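PDB 3HXI: eukaryotic Translation Initiation 4E from Schistosoma mansoni, which binds the 7-methylguanosine cap of mRNA and, as a translation initiation factor, probably brings capped messages to the ribosome, a step that bound 4E-BP would block. Local coordinates for residues A[14-19]-A[106-111]; A[37-40]-A[44-47]; A[69-72]-A[76-79]; A[115-120]-A[149-154]. One frame throughout, in Å; residues are numbered along the deposited sequence.

Interactions 1 and 2 are buried contacts sharing one side of the antiparallel sheet: strands 11-21 and 33-41 are neighbours, and the Trp16 and Phe39 rings meet between them, with helices 96-108 and 42-50 packed on top. Both are aromatic and apolar, with one water each. Interaction 4, also buried, joins two helices, and a single carboxylate-hydroxyl pair accompanies its apolar contacts; it touches interaction 1 through Ser110 with Asp118 and Asp111 with Arg154. Interaction 3 is partly buried and mainly polar, a loop reaching the nucleotide and an N-capped short helix; it touches interaction 1 where Ser15 O meets Ser69 N. Interactions 2 and 4 lie farthest apart, with centres about 23 Å from each other.

Interaction 1: A[14-19]-A[106-111]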
loop_
_atom_site.group_PDB
_atom_site.type_symbol
_atom_site.label_atom_id
_atom_site.label_comp_id
_atom_site.label_asym_id
_atom_site.label_seq_id
_atom_site.Cartn_x
_atom_site.Cartn_y
_atom_site.Cartn_z
ATOM N N ASP A 14 -7.531 11.563 4.671
ATOM C CA ASP A 14 -7.568 11.612 3.215
ATOM C C ASP A 14 -8.678 10.793 2.603
ATOM O O ASP A 14 -9.163 9.832 3.206
ATOM C CB ASP A 14 -6.231 11.121 2.629
ATOM C CG ASP A 14 -5.191 12.202 2.597
ATOM O OD1 ASP A 14 -5.296 13.085 1.715
ATOM O OD2 ASP A 14 -4.289 12.187 3.458
ATOM N N SER A 15 -9.061 11.184 1.388
ATOM C CA SER A 15 -9.865 10.346 0.514
ATOM C C SER A 15 -8.947 9.375 -0.222
ATOM O O SER A 15 -7.850 9.757 -0.651
ATOM C CB SER A 15 -10.616 11.195 -0.504
ATOM O OG SER A 15 -11.457 10.375 -1.283
ATOM N N TRP A 16 -9.404 8.132 -0.349
ATOM C CA TRP A 16 -8.639 7.041 -0.966
ATOM C C TRP A 16 -9.441 6.386 -2.061
ATOM O O TRP A 16 -10.672 6.309 -1.985
ATOM C CB TRP A 16 -8.273 5.969 0.082
ATOM C CG TRP A 16 -7.457 6.477 1.197
ATOM C CD1 TRP A 16 -7.916 7.061 2.344
ATOM C CD2 TRP A 16 -6.029 6.432 1.313
ATOM N NE1 TRP A 16 -6.864 7.423 3.146
ATOM C CE2 TRP A 16 -5.691 7.038 2.546
ATOM C CE3 TRP A 16 -5.001 5.952 0.490
ATOM C CZ2 TRP A 16 -4.372 7.179 2.982
ATOM C CZ3 TRP A 16 -3.679 6.074 0.931
ATOM C CH2 TRP A 16 -3.376 6.694 2.162
ATOM N N SER A 17 -8.739 5.887 -3.076
ATOM C CA SER A 17 -9.379 5.084 -4.107
ATOM C C SER A 17 -8.775 3.682 -4.168
ATOM O O SER A 17 -7.585 3.493 -3.893
ATOM C CB SER A 17 -9.314 5.779 -5.456
ATOM O OG SER A 17 -10.079 6.976 -5.402
ATOM N N TYR A 18 -9.618 2.711 -4.495
ATOM C CA TYR A 18 -9.247 1.307 -4.440
ATOM C C TYR A 18 -9.367 0.722 -5.838
ATOM O O TYR A 18 -10.399 0.878 -6.520
ATOM C CB TYR A 18 -10.176 0.587 -3.471
ATOM C CG TYR A 18 -9.662 -0.702 -2.854
ATOM C CD1 TYR A 18 -10.067 -1.939 -3.351
ATOM C CD2 TYR A 18 -8.829 -0.686 -1.724
ATOM C CE1 TYR A 18 -9.641 -3.129 -2.760
ATOM C CE2 TYR A 18 -8.384 -1.876 -1.134
ATOM C CZ TYR A 18 -8.813 -3.095 -1.660
ATOM O OH TYR A 18 -8.413 -4.288 -1.093
ATOM N N TYR A 19 -8.314 0.043 -6.270
ATOM C CA TYR A 19 -8.264 -0.462 -7.629
ATOM C C TYR A 19 -7.933 -1.931 -7.654
ATOM O O TYR A 19 -7.225 -2.433 -6.777
ATOM C CB TYR A 19 -7.157 0.252 -8.428
ATOM C CG TYR A 19 -7.220 1.753 -8.462
ATOM C CD1 TYR A 19 -7.670 2.412 -9.598
ATOM C CD2 TYR A 19 -6.790 2.526 -7.367
ATOM C CE1 TYR A 19 -7.720 3.805 -9.655
ATOM C CE2 TYR A 19 -6.837 3.914 -7.411
ATOM C CZ TYR A 19 -7.310 4.545 -8.554
ATOM O OH TYR A 19 -7.362 5.919 -8.612
ATOM N N LEU A 106 -3.066 1.321 9.033
ATOM C CA LEU A 106 -1.979 2.256 9.293
ATOM C C LEU A 106 -2.082 3.449 8.333
ATOM O O LEU A 106 -1.958 4.601 8.753
ATOM C CB LEU A 106 -0.628 1.540 9.173
ATOM C CG LEU A 106 0.659 2.381 9.135
ATOM C CD1 LEU A 106 0.812 3.294 10.356
ATOM C CD2 LEU A 106 1.873 1.476 8.946
ATOM N N LEU A 107 -2.353 3.173 7.060
ATOM C CA LEU A 107 -2.445 4.243 6.056
ATOM C C LEU A 107 -3.691 5.117 6.212
ATOM O O LEU A 107 -3.566 6.331 6.299
ATOM C CB LEU A 107 -2.355 3.703 4.632
ATOM C CG LEU A 107 -0.950 3.654 4.010
ATOM C CD1 LEU A 107 -0.050 2.692 4.762
ATOM C CD2 LEU A 107 -1.016 3.282 2.523
ATOM N N ILE A 108 -4.876 4.512 6.237
ATOM C CA ILE A 108 -6.126 5.302 6.247
ATOM C C ILE A 108 -6.323 5.990 7.603
ATOM O O ILE A 108 -6.898 7.076 7.682
ATOM C CB ILE A 108 -7.390 4.452 5.871
ATOM C CG1 ILE A 108 -7.705 3.408 6.947
ATOM C CG2 ILE A 108 -7.246 3.792 4.466
ATOM C CD1 ILE A 108 -8.960 3.793 7.764
ATOM N N GLY A 109 -5.830 5.358 8.669
ATOM C CA GLY A 109 -5.883 5.960 10.002
ATOM C C GLY A 109 -4.793 7.002 10.198
ATOM O O GLY A 109 -4.759 7.671 11.241
ATOM N N SER A 110 -3.894 7.125 9.214
ATOM C CA SER A 110 -2.723 8.021 9.283
ATOM C C SER A 110 -1.976 7.887 10.611
ATOM O O SER A 110 -1.653 8.890 11.252
ATOM C CB SER A 110 -3.134 9.487 9.039
ATOM O OG SER A 110 -1.991 10.319 8.850
ATOM N N ASP A 111 -1.686 6.654 11.019
ATOM C CA ASP A 111 -1.128 6.420 12.355
ATOM C C ASP A 111 0.403 6.495 12.363
ATOM O O ASP A 111 1.088 5.577 12.818
ATOM C CB ASP A 111 -1.641 5.109 12.978
ATOM C CG ASP A 111 -1.500 5.103 14.489
ATOM O OD1 ASP A 111 -1.419 6.212 15.063
ATOM O OD2 ASP A 111 -1.469 4.013 15.096
HETATM O O HOH W 1 -6.460 8.894 5.690
#
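Leu107, in the last turn of helix 96-108, meets the six-membered end of the Trp16 indole. Its carbonyl O lies 3.5 Å from Trp16 CZ2, approaching the ring obliquely, while its CB is 4.0 Å from Trp16 CH2; the two side chains cross at about a right angle. Ile108 comes next and takes the other end of the indole. Its CG2 methyl sits over one face, 3.9 Å from the centroid of the Trp16 five-membered ring and only 11° off the ring normal, a CH-pi contact. The methyl reaches this place because CG1 is turned between the backbone N and the carbonyl carbon (chi1 67°), which puts CG2 on the Trp16 side. Ile108 O accepts from a water at 2.7 Å, and the same water lies in the indole plane at its edge, accepting from Trp16 NE1 at 3.0 Å and from Asp14 N. Beyond Gly109, Ser110 closes the helix with a Schellman motif, and the bound peptide is hydrogen-bonded to Gly109 and Ser110. The chemistry divides by direction: a methyl lies over one face, the benzo end meets Leu107 CB and carbonyl O, and the buried N-H is satisfied by a water that ties strand to helix terminus.

Interaction 2: A[37-40]-A[44-47]; sequences ATFS and DFWS
The Phe39 ring carries Phe45 CA over one face, 3.8 Å from its centroid and 20° off the normal, which makes this a CH-pi contact from the helix backbone itself. The Phe45 ring is met differently: Phe39 CZ lies at its edge, near its plane, 3.6 Å from Phe45 CD1. With centroids 5.6 Å apart and planes at 45°, the pair is oblique, and the two side chains lie alongside, pointing the same way. Phe45 CE2 in turn lies over the centre of one face of the Trp46 indole, 3.4 Å above its plane, and Trp46 NE1 is hydrogen-bonded to the backbone of the bound peptide. The tightest approach between the segments is Phe39 CE1 to Phe45 CB, 3.5 Å. Phe39 has CG between its backbone N and carbonyl carbon, which turns the face of the ring to Phe45 CA; Phe45, with CG on the far side from its own N, sends its ring in the same direction.

Nearer the surface, Asp44 CB packs against Phe39 CB at 3.6 Å. The Asp44 carboxylate reaches back to the strand through a water, which donates to Asp44 OD2 at 2.7 Å and is hydrogen-bonded to Ser40 OG. Deeper in, the aromatic rings pack.

Strand 33-41 runs almost directly into helix 42-50, so the contact folds the helix back over the edge strand that precedes it. Phe39 also meets the Trp16 ring of strand 11-21, and both Phe39 and Phe45 touch Ile108 of helix 96-108.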
loop_
_atom_site.group_PDB
_atom_site.type_symbol
_atom_site.label_atom_id
_atom_site.label_comp_id
_atom_site.label_asym_id
_atom_site.label_seq_id
_atom_site.Cartn_x
_atom_site.Cartn_y
_atom_site.Cartn_z
ATOM N N ALA A 37 -13.651 1.648 -6.009
ATOM C CA ALA A 37 -14.202 2.484 -4.940
ATOM C C ALA A 37 -13.336 3.696 -4.613
ATOM O O ALA A 37 -12.122 3.693 -4.855
ATOM C CB ALA A 37 -14.474 1.655 -3.686
ATOM N N THR A 38 -13.995 4.752 -4.131
ATOM C CA THR A 38 -13.359 5.920 -3.528
ATOM C C THR A 38 -14.069 6.126 -2.195
ATOM O O THR A 38 -15.300 6.153 -2.145
ATOM C CB THR A 38 -13.489 7.208 -4.391
ATOM O OG1 THR A 38 -12.768 7.055 -5.620
ATOM C CG2 THR A 38 -12.924 8.419 -3.647
ATOM N N PHE A 39 -13.308 6.242 -1.111
ATOM C CA PHE A 39 -13.906 6.362 0.225
ATOM C C PHE A 39 -13.191 7.435 1.056
ATOM O O PHE A 39 -12.054 7.800 0.758
ATOM C CB PHE A 39 -13.932 5.005 0.950
ATOM C CG PHE A 39 -12.567 4.438 1.242
ATOM C CD1 PHE A 39 -11.882 4.806 2.389
ATOM C CD2 PHE A 39 -11.958 3.543 0.351
ATOM C CE1 PHE A 39 -10.601 4.296 2.655
ATOM C CE2 PHE A 39 -10.681 3.030 0.616
ATOM C CZ PHE A 39 -10.011 3.409 1.768
ATOM N N SER A 40 -13.859 7.935 2.091
ATOM C CA SER A 40 -13.322 9.051 2.840
ATOM C C SER A 40 -13.736 8.990 4.305
ATOM O O SER A 40 -13.511 9.945 5.061
ATOM C CB SER A 40 -13.796 10.350 2.212
ATOM O OG SER A 40 -15.200 10.308 2.085
ATOM N N ASP A 44 -16.850 3.628 5.251
ATOM C CA ASP A 44 -16.767 3.272 3.841
ATOM C C ASP A 44 -15.473 2.511 3.536
ATOM O O ASP A 44 -15.462 1.664 2.655
ATOM C CB ASP A 44 -16.891 4.519 2.966
ATOM C CG ASP A 44 -18.327 4.989 2.826
ATOM O OD1 ASP A 44 -19.234 4.247 3.240
ATOM O OD2 ASP A 44 -18.540 6.089 2.276
ATOM N N PHE A 45 -14.402 2.820 4.257
ATOM C CA PHE A 45 -13.179 1.996 4.211
ATOM C C PHE A 45 -13.490 0.505 4.466
ATOM O O PHE A 45 -13.170 -0.370 3.645
ATOM C CB PHE A 45 -12.163 2.490 5.253
ATOM C CG PHE A 45 -11.064 1.507 5.528
ATOM C CD1 PHE A 45 -10.197 1.115 4.511
ATOM C CD2 PHE A 45 -10.923 0.942 6.794
ATOM C CE1 PHE A 45 -9.180 0.191 4.752
ATOM C CE2 PHE A 45 -9.899 0.017 7.054
ATOM C CZ PHE A 45 -9.029 -0.358 6.028
ATOM N N TRP A 46 -14.122 0.215 5.602
ATOM C CA TRP A 46 -14.450 -1.162 5.939
ATOM C C TRP A 46 -15.442 -1.801 4.955
ATOM O O TRP A 46 -15.363 -3.005 4.703
ATOM C CB TRP A 46 -14.951 -1.295 7.377
ATOM C CG TRP A 46 -13.881 -1.146 8.451
ATOM C CD1 TRP A 46 -13.902 -0.288 9.522
ATOM C CD2 TRP A 46 -12.662 -1.889 8.564
ATOM N NE1 TRP A 46 -12.762 -0.443 10.282
ATOM C CE2 TRP A 46 -11.992 -1.429 9.725
ATOM C CE3 TRP A 46 -12.062 -2.896 7.793
ATOM C CZ2 TRP A 46 -10.758 -1.951 10.135
ATOM C CZ3 TRP A 46 -10.828 -3.421 8.210
ATOM C CH2 TRP A 46 -10.189 -2.933 9.360
ATOM N N SER A 47 -16.374 -1.009 4.418
ATOM C CA SER A 47 -17.351 -1.527 3.453
ATOM C C SER A 47 -16.689 -1.968 2.143
ATOM O O SER A 47 -17.074 -2.989 1.555
ATOM C CB SER A 47 -18.464 -0.509 3.188
ATOM O OG SER A 47 -19.370 -0.461 4.279
HETATM O O HOH W 2 -16.784 8.101 1.789
#

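Interaction 3: A[69-72]-A[76-79]. With GTG (7-methyl-guanosine-5'-triphosphate-5'-guanosine), chain C.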
loop_
_atom_site.group_PDB
_atom_site.type_symbol
_atom_site.label_atom_id
_atom_site.label_comp_id
_atom_site.label_asym_id
_atom_site.label_seq_id
_atom_site.Cartn_x
_atom_site.Cartn_y
_atom_site.Cartn_z
ATOM N N SER A 69 -6.816 9.558 -3.299
ATOM C CA SER A 69 -7.668 9.703 -4.487
ATOM C C SER A 69 -7.087 10.555 -5.619
ATOM O O SER A 69 -7.357 10.305 -6.791
ATOM C CB SER A 69 -9.049 10.246 -4.094
ATOM O OG SER A 69 -8.932 11.493 -3.436
ATOM N N ASP A 70 -6.298 11.562 -5.274
ATOM C CA ASP A 70 -5.714 12.441 -6.306
ATOM C C ASP A 70 -4.508 11.840 -7.027
ATOM O O ASP A 70 -3.985 12.431 -7.976
ATOM C CB ASP A 70 -5.342 13.799 -5.714
ATOM C CG ASP A 70 -6.532 14.738 -5.628
ATOM O OD1 ASP A 70 -7.492 14.556 -6.411
ATOM O OD2 ASP A 70 -6.502 15.658 -4.782
ATOM N N ILE A 71 -4.079 10.668 -6.570
ATOM C CA ILE A 71 -2.867 10.032 -7.078
ATOM C C ILE A 71 -3.238 8.772 -7.846
ATOM O O ILE A 71 -3.796 7.833 -7.278
ATOM C CB ILE A 71 -1.913 9.630 -5.924
ATOM C CG1 ILE A 71 -1.636 10.834 -5.017
ATOM C CG2 ILE A 71 -0.606 9.038 -6.498
ATOM C CD1 ILE A 71 -0.799 10.515 -3.809
ATOM N N MET A 72 -2.931 8.760 -9.137
ATOM C CA MET A 72 -3.122 7.579 -9.952
ATOM C C MET A 72 -2.148 6.499 -9.482
ATOM O O MET A 72 -1.005 6.807 -9.105
ATOM C CB MET A 72 -2.889 7.901 -11.434
ATOM C CG MET A 72 -4.041 8.658 -12.074
ATOM S SD MET A 72 -3.722 9.010 -13.810
ATOM C CE MET A 72 -2.418 10.239 -13.663
ATOM N N GLU A 76 3.763 6.852 -13.444
ATOM C CA GLU A 76 3.655 8.053 -14.288
ATOM C C GLU A 76 3.060 9.299 -13.604
ATOM O O GLU A 76 3.272 10.434 -14.085
ATOM C CB GLU A 76 2.936 7.711 -15.600
ATOM C CG GLU A 76 3.776 6.824 -16.541
ATOM C CD GLU A 76 3.882 5.352 -16.116
ATOM O OE1 GLU A 76 3.014 4.836 -15.376
ATOM O OE2 GLU A 76 4.866 4.708 -16.535
ATOM N N ASP A 77 2.351 9.098 -12.487
ATOM C CA ASP A 77 1.796 10.193 -11.681
ATOM C C ASP A 77 2.884 11.080 -11.086
ATOM O O ASP A 77 3.893 10.561 -10.596
ATOM C CB ASP A 77 0.924 9.626 -10.555
ATOM C CG ASP A 77 0.020 10.680 -9.931
ATOM O OD1 ASP A 77 -1.158 10.726 -10.303
ATOM O OD2 ASP A 77 0.486 11.455 -9.078
ATOM N N PRO A 78 2.685 12.424 -11.119
ATOM C CA PRO A 78 3.683 13.387 -10.625
ATOM C C PRO A 78 4.086 13.080 -9.195
ATOM O O PRO A 78 5.252 13.243 -8.826
ATOM C CB PRO A 78 2.941 14.735 -10.676
ATOM C CG PRO A 78 1.877 14.547 -11.686
ATOM C CD PRO A 78 1.484 13.103 -11.657
ATOM N N LYS A 79 3.131 12.606 -8.401
ATOM C CA LYS A 79 3.395 12.265 -7.004
ATOM C C LYS A 79 4.157 10.943 -6.832
ATOM O O LYS A 79 4.712 10.693 -5.767
ATOM C CB LYS A 79 2.096 12.246 -6.194
ATOM C CG LYS A 79 1.388 13.604 -6.093
ATOM C CD LYS A 79 2.041 14.521 -5.099
ATOM C CE LYS A 79 1.898 13.988 -3.677
ATOM N NZ LYS A 79 2.781 14.764 -2.761
HETATM P PA GTG C . 4.993 -6.228 -11.385
HETATM O O1A GTG C . 3.632 -6.854 -11.535
HETATM O O2A GTG C . 5.311 -5.270 -10.258
HETATM O O3A GTG C . 6.175 -7.314 -11.416
HETATM P PB GTG C . 6.103 -8.899 -11.296
HETATM O O1B GTG C . 5.347 -9.323 -10.061
HETATM O O2B GTG C . 7.536 -9.379 -11.501
HETATM O O3B GTG C . 5.297 -9.260 -12.639
HETATM N N9A GTG C . 4.273 -1.944 -14.523
HETATM C C8A GTG C . 4.184 -2.097 -13.197
HETATM N N7A GTG C . 3.883 -0.901 -12.643
HETATM C C7X GTG C . 3.702 -0.693 -11.185
HETATM C C5A GTG C . 3.789 -0.012 -13.635
HETATM C C6A GTG C . 3.505 1.358 -13.628
HETATM O O6A GTG C . 3.273 2.002 -12.578
HETATM N N1A GTG C . 3.502 2.009 -14.818
HETATM C C2A GTG C . 3.744 1.323 -15.980
HETATM N N2A GTG C . 3.740 1.943 -17.173
HETATM N N3A GTG C . 4.014 -0.002 -15.979
HETATM C C4A GTG C . 4.029 -0.673 -14.815
HETATM O O5D GTG C . 5.249 -5.417 -12.721
HETATM C C5D GTG C . 5.189 -6.102 -13.967
HETATM C C4D GTG C . 5.337 -5.102 -15.092
HETATM O O4D GTG C . 4.192 -4.261 -15.102
HETATM C C3D GTG C . 6.521 -4.170 -14.938
HETATM O O3D GTG C . 7.727 -4.783 -15.389
HETATM C C2D GTG C . 6.095 -2.999 -15.791
HETATM O O2D GTG C . 6.349 -3.286 -17.174
HETATM C C1D GTG C . 4.590 -2.965 -15.551
HETATM P PG GTG C . 4.705 -10.692 -13.063
HETATM O O1G GTG C . 4.518 -11.622 -11.906
HETATM O O2G GTG C . 5.459 -11.167 -14.293
HETATM O O5E GTG C . 3.254 -10.222 -13.569
HETATM C C5E GTG C . 2.260 -9.824 -12.627
HETATM C C4E GTG C . 0.960 -9.525 -13.346
HETATM O O4E GTG C . 1.164 -8.413 -14.222
HETATM C C3E GTG C . 0.496 -10.666 -14.232
HETATM O O3E GTG C . -0.936 -10.573 -14.319
HETATM C C2E GTG C . 1.073 -10.342 -15.603
HETATM O O2E GTG C . 0.320 -10.922 -16.681
HETATM C C1E GTG C . 0.960 -8.824 -15.588
HETATM N N9B GTG C . 1.926 -8.060 -16.402
HETATM C C8B GTG C . 3.309 -8.262 -16.040
HETATM N N7B GTG C . 3.973 -7.353 -16.969
HETATM C C5B GTG C . 3.014 -6.715 -17.707
HETATM C C6B GTG C . 3.068 -5.699 -18.773
HETATM O O6B GTG C . 4.202 -5.279 -19.128
HETATM N N1B GTG C . 1.892 -5.286 -19.325
HETATM C C2B GTG C . 0.675 -5.775 -18.905
HETATM N N2B GTG C . -0.486 -5.345 -19.458
HETATM N N3B GTG C . 0.559 -6.706 -17.927
HETATM C C4B GTG C . 1.668 -7.173 -17.319
HETATM O O HOH W 3 -1.208 13.382 -8.264
HETATM O O HOH W 4 -2.741 12.726 -10.913
#
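An N-cap organises this loop: Asp77 stands immediately before the short, weakly bonded helix about 78-79, and its side chain both caps that helix and grips the incoming loop 69-72. The residue before it, Glu76, belongs to the cap-binding pocket. In the capping bond Lys79 N donates to Asp77 OD2 at 3.0 Å, meeting it on the anti side, 18° out of the carboxylate plane. The other oxygen takes the cross-loop bond, Met72 N to Asp77 OD1 at 2.9 Å, with the donor well above the plane. Each oxygen also has a water within hydrogen-bonding distance, and both waters lie near Asp70 O as well; which acceptors take their protons is not settled. The bonds to both oxygens fix the rotation of the carboxylate, and Ile71 CG2 packs beside it, 3.7 Å from Asp77 OD2, while Ile71 CD1 touches Lys79 CB.

The adjacent Glu76 faces the nucleotide, where its carboxylate recognises the Watson-Crick edge of the 7-methylguanine, as in other eIF4E proteins. Its chain bends at CB-CG (chi2 75°) on the way to the base. Arg174 forms a salt bridge with Glu76 OE2, which would favour the ionised carboxylate and help position it. The base donates N1A to Glu76 OE1 at 2.9 Å and a nearly straight 166°, while N2A to Glu76 OE2 is a weak bond of 3.1 Å.

Interaction 4: A[115-120]-A[149-154]; sequences DEEDRQ and LSIGRR
Glu117 turns CG opposite its carbonyl carbon (chi1 -71°) and then runs extended (chi2 165°), which carries its carboxylate across to helix 145-159. Ser150 answers with OG placed between its backbone N and carbonyl carbon. Their ends meet at 2.8 Å, Ser150 OG to Glu117 OE2. The hydroxyl has a second possible acceptor, Thr147 O one turn earlier in its own helix, so which of the two takes its proton remains open. Glu117 OE1 is held by Thr114 OG1, and OE2 lies beside the Ser150 hydroxyl. Arg154 is engaged elsewhere, in salt bridges with Asp113 and Glu157 and through NH1 with Asp111 O, so any effect of its charge on Glu117 is probably weak.

The apolar part of the contact belongs to Ile151. Its side chain and that of Glu117 slide past each other in opposite directions, bringing Ile151 CG1 to 3.8 Å from Glu117 CB. The CD1 methyl continues onto the helix backbone, 3.4 Å from Glu117 O, and also meets Gln120 CB at 3.7 Å. Only this root of Gln120 takes part; its OE1 turns to Ser141 OG.

The axes of segments 115-120 and 149-154 approach to 10.2 Å and cross at -86°, nearly perpendicular, consistent with a contact confined to a few residues. Helix 115-120 leads straight into strand 121-127 of the sheet, and Trp112, in the loop before it, touches both Glu117 and Ile151. Asp118 points away from helix 145-159, reaching Ser110 beyond helix 96-108 and packing on Asp14 of strand 11-21.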
loop_
_atom_site.group_PDB
_atom_site.type_symbol
_atom_site.label_atom_id
_atom_site.label_comp_id
_atom_site.label_asym_id
_atom_site.label_seq_id
_atom_site.Cartn_x
_atom_site.Cartn_y
_atom_site.Cartn_z
ATOM N N ASP A 115 3.180 14.630 10.861
ATOM C CA ASP A 115 2.488 15.083 9.652
ATOM C C ASP A 115 3.326 14.795 8.418
ATOM O O ASP A 115 2.801 14.386 7.390
ATOM C CB ASP A 115 2.170 16.592 9.710
ATOM C CG ASP A 115 1.141 16.953 10.791
ATOM O OD1 ASP A 115 0.601 16.043 11.477
ATOM O OD2 ASP A 115 0.895 18.176 10.979
ATOM N N GLU A 116 4.637 14.996 8.545
ATOM C CA GLU A 116 5.566 14.834 7.441
ATOM C C GLU A 116 5.591 13.413 6.867
ATOM O O GLU A 116 5.706 13.234 5.654
ATOM C CB GLU A 116 6.971 15.247 7.871
ATOM C CG GLU A 116 8.005 15.154 6.762
ATOM C CD GLU A 116 7.973 16.344 5.795
ATOM O OE1 GLU A 116 7.285 17.355 6.059
ATOM O OE2 GLU A 116 8.665 16.261 4.758
ATOM N N GLU A 117 5.485 12.406 7.731
ATOM C CA GLU A 117 5.409 11.021 7.243
ATOM C C GLU A 117 4.148 10.785 6.425
ATOM O O GLU A 117 4.190 10.132 5.382
ATOM C CB GLU A 117 5.481 10.033 8.393
ATOM C CG GLU A 117 6.854 9.948 9.043
ATOM C CD GLU A 117 6.807 9.253 10.378
ATOM O OE1 GLU A 117 6.464 9.924 11.375
ATOM O OE2 GLU A 117 7.101 8.032 10.434
ATOM N N ASP A 118 3.020 11.315 6.897
ATOM C CA ASP A 118 1.759 11.178 6.172
ATOM C C ASP A 118 1.839 11.816 4.793
ATOM O O ASP A 118 1.271 11.301 3.810
ATOM C CB ASP A 118 0.617 11.783 6.984
ATOM C CG ASP A 118 -0.719 11.661 6.290
ATOM O OD1 ASP A 118 -1.349 10.594 6.377
ATOM O OD2 ASP A 118 -1.134 12.646 5.655
ATOM N N ARG A 119 2.533 12.955 4.727
ATOM C CA ARG A 119 2.734 13.668 3.461
ATOM C C ARG A 119 3.488 12.827 2.421
ATOM O O ARG A 119 3.300 13.017 1.227
ATOM C CB ARG A 119 3.442 15.011 3.698
ATOM C CG ARG A 119 2.598 16.006 4.514
ATOM C CD ARG A 119 3.195 17.428 4.515
ATOM N NE ARG A 119 4.315 17.564 5.448
ATOM C CZ ARG A 119 4.222 18.172 6.633
ATOM N NH1 ARG A 119 5.271 18.252 7.431
ATOM N NH2 ARG A 119 3.075 18.698 7.022
ATOM N N GLN A 120 4.338 11.912 2.886
ATOM C CA GLN A 120 5.130 11.080 1.975
ATOM C C GLN A 120 4.271 10.004 1.334
ATOM O O GLN A 120 4.607 9.490 0.259
ATOM C CB GLN A 120 6.298 10.402 2.713
ATOM C CG GLN A 120 7.541 11.236 2.882
ATOM C CD GLN A 120 8.102 11.691 1.546
ATOM O OE1 GLN A 120 8.506 10.873 0.697
ATOM N NE2 GLN A 120 8.101 12.991 1.342
ATOM N N LEU A 149 12.816 6.255 6.286
ATOM C CA LEU A 149 13.189 5.278 7.315
ATOM C C LEU A 149 12.228 5.153 8.492
ATOM O O LEU A 149 11.943 4.027 8.911
ATOM C CB LEU A 149 14.642 5.464 7.802
ATOM C CG LEU A 149 15.800 4.812 7.011
ATOM C CD1 LEU A 149 15.848 3.292 7.213
ATOM C CD2 LEU A 149 15.767 5.114 5.536
ATOM N N SER A 150 11.718 6.266 9.035
ATOM C CA SER A 150 10.696 6.154 10.098
ATOM C C SER A 150 9.390 5.498 9.608
ATOM O O SER A 150 8.723 4.792 10.370
ATOM C CB SER A 150 10.400 7.498 10.760
ATOM O OG SER A 150 9.774 8.373 9.842
ATOM N N ILE A 151 9.057 5.715 8.338
ATOM C CA ILE A 151 7.877 5.055 7.736
ATOM C C ILE A 151 8.125 3.561 7.643
ATOM O O ILE A 151 7.262 2.752 8.013
ATOM C CB ILE A 151 7.521 5.651 6.369
ATOM C CG1 ILE A 151 6.861 7.018 6.551
ATOM C CG2 ILE A 151 6.587 4.710 5.548
ATOM C CD1 ILE A 151 6.669 7.757 5.265
ATOM N N GLY A 152 9.310 3.191 7.160
ATOM C CA GLY A 152 9.672 1.784 7.043
ATOM C C GLY A 152 9.638 1.103 8.397
ATOM O O GLY A 152 9.120 -0.010 8.519
ATOM N N ARG A 153 10.169 1.788 9.417
ATOM C CA ARG A 153 10.186 1.242 10.773
ATOM C C ARG A 153 8.775 1.009 11.312
ATOM O O ARG A 153 8.495 -0.061 11.872
ATOM C CB ARG A 153 11.024 2.127 11.709
ATOM C CG ARG A 153 12.529 1.950 11.485
ATOM C CD ARG A 153 13.394 2.697 12.488
ATOM N NE ARG A 153 13.770 4.027 12.005
ATOM C CZ ARG A 153 13.207 5.167 12.395
ATOM N NH1 ARG A 153 13.629 6.305 11.882
ATOM N NH2 ARG A 153 12.231 5.178 13.301
ATOM N N ARG A 154 7.891 1.978 11.108
ATOM C CA ARG A 154 6.485 1.872 11.537
ATOM C C ARG A 154 5.725 0.753 10.815
ATOM O O ARG A 154 4.908 0.066 11.432
ATOM C CB ARG A 154 5.783 3.237 11.371
ATOM C CG ARG A 154 4.273 3.292 11.686
ATOM C CD ARG A 154 3.908 2.904 13.124
ATOM N NE ARG A 154 4.775 3.509 14.138
ATOM C CZ ARG A 154 4.559 4.687 14.727
ATOM N NH1 ARG A 154 3.494 5.415 14.421
ATOM N NH2 ARG A 154 5.416 5.140 15.646
#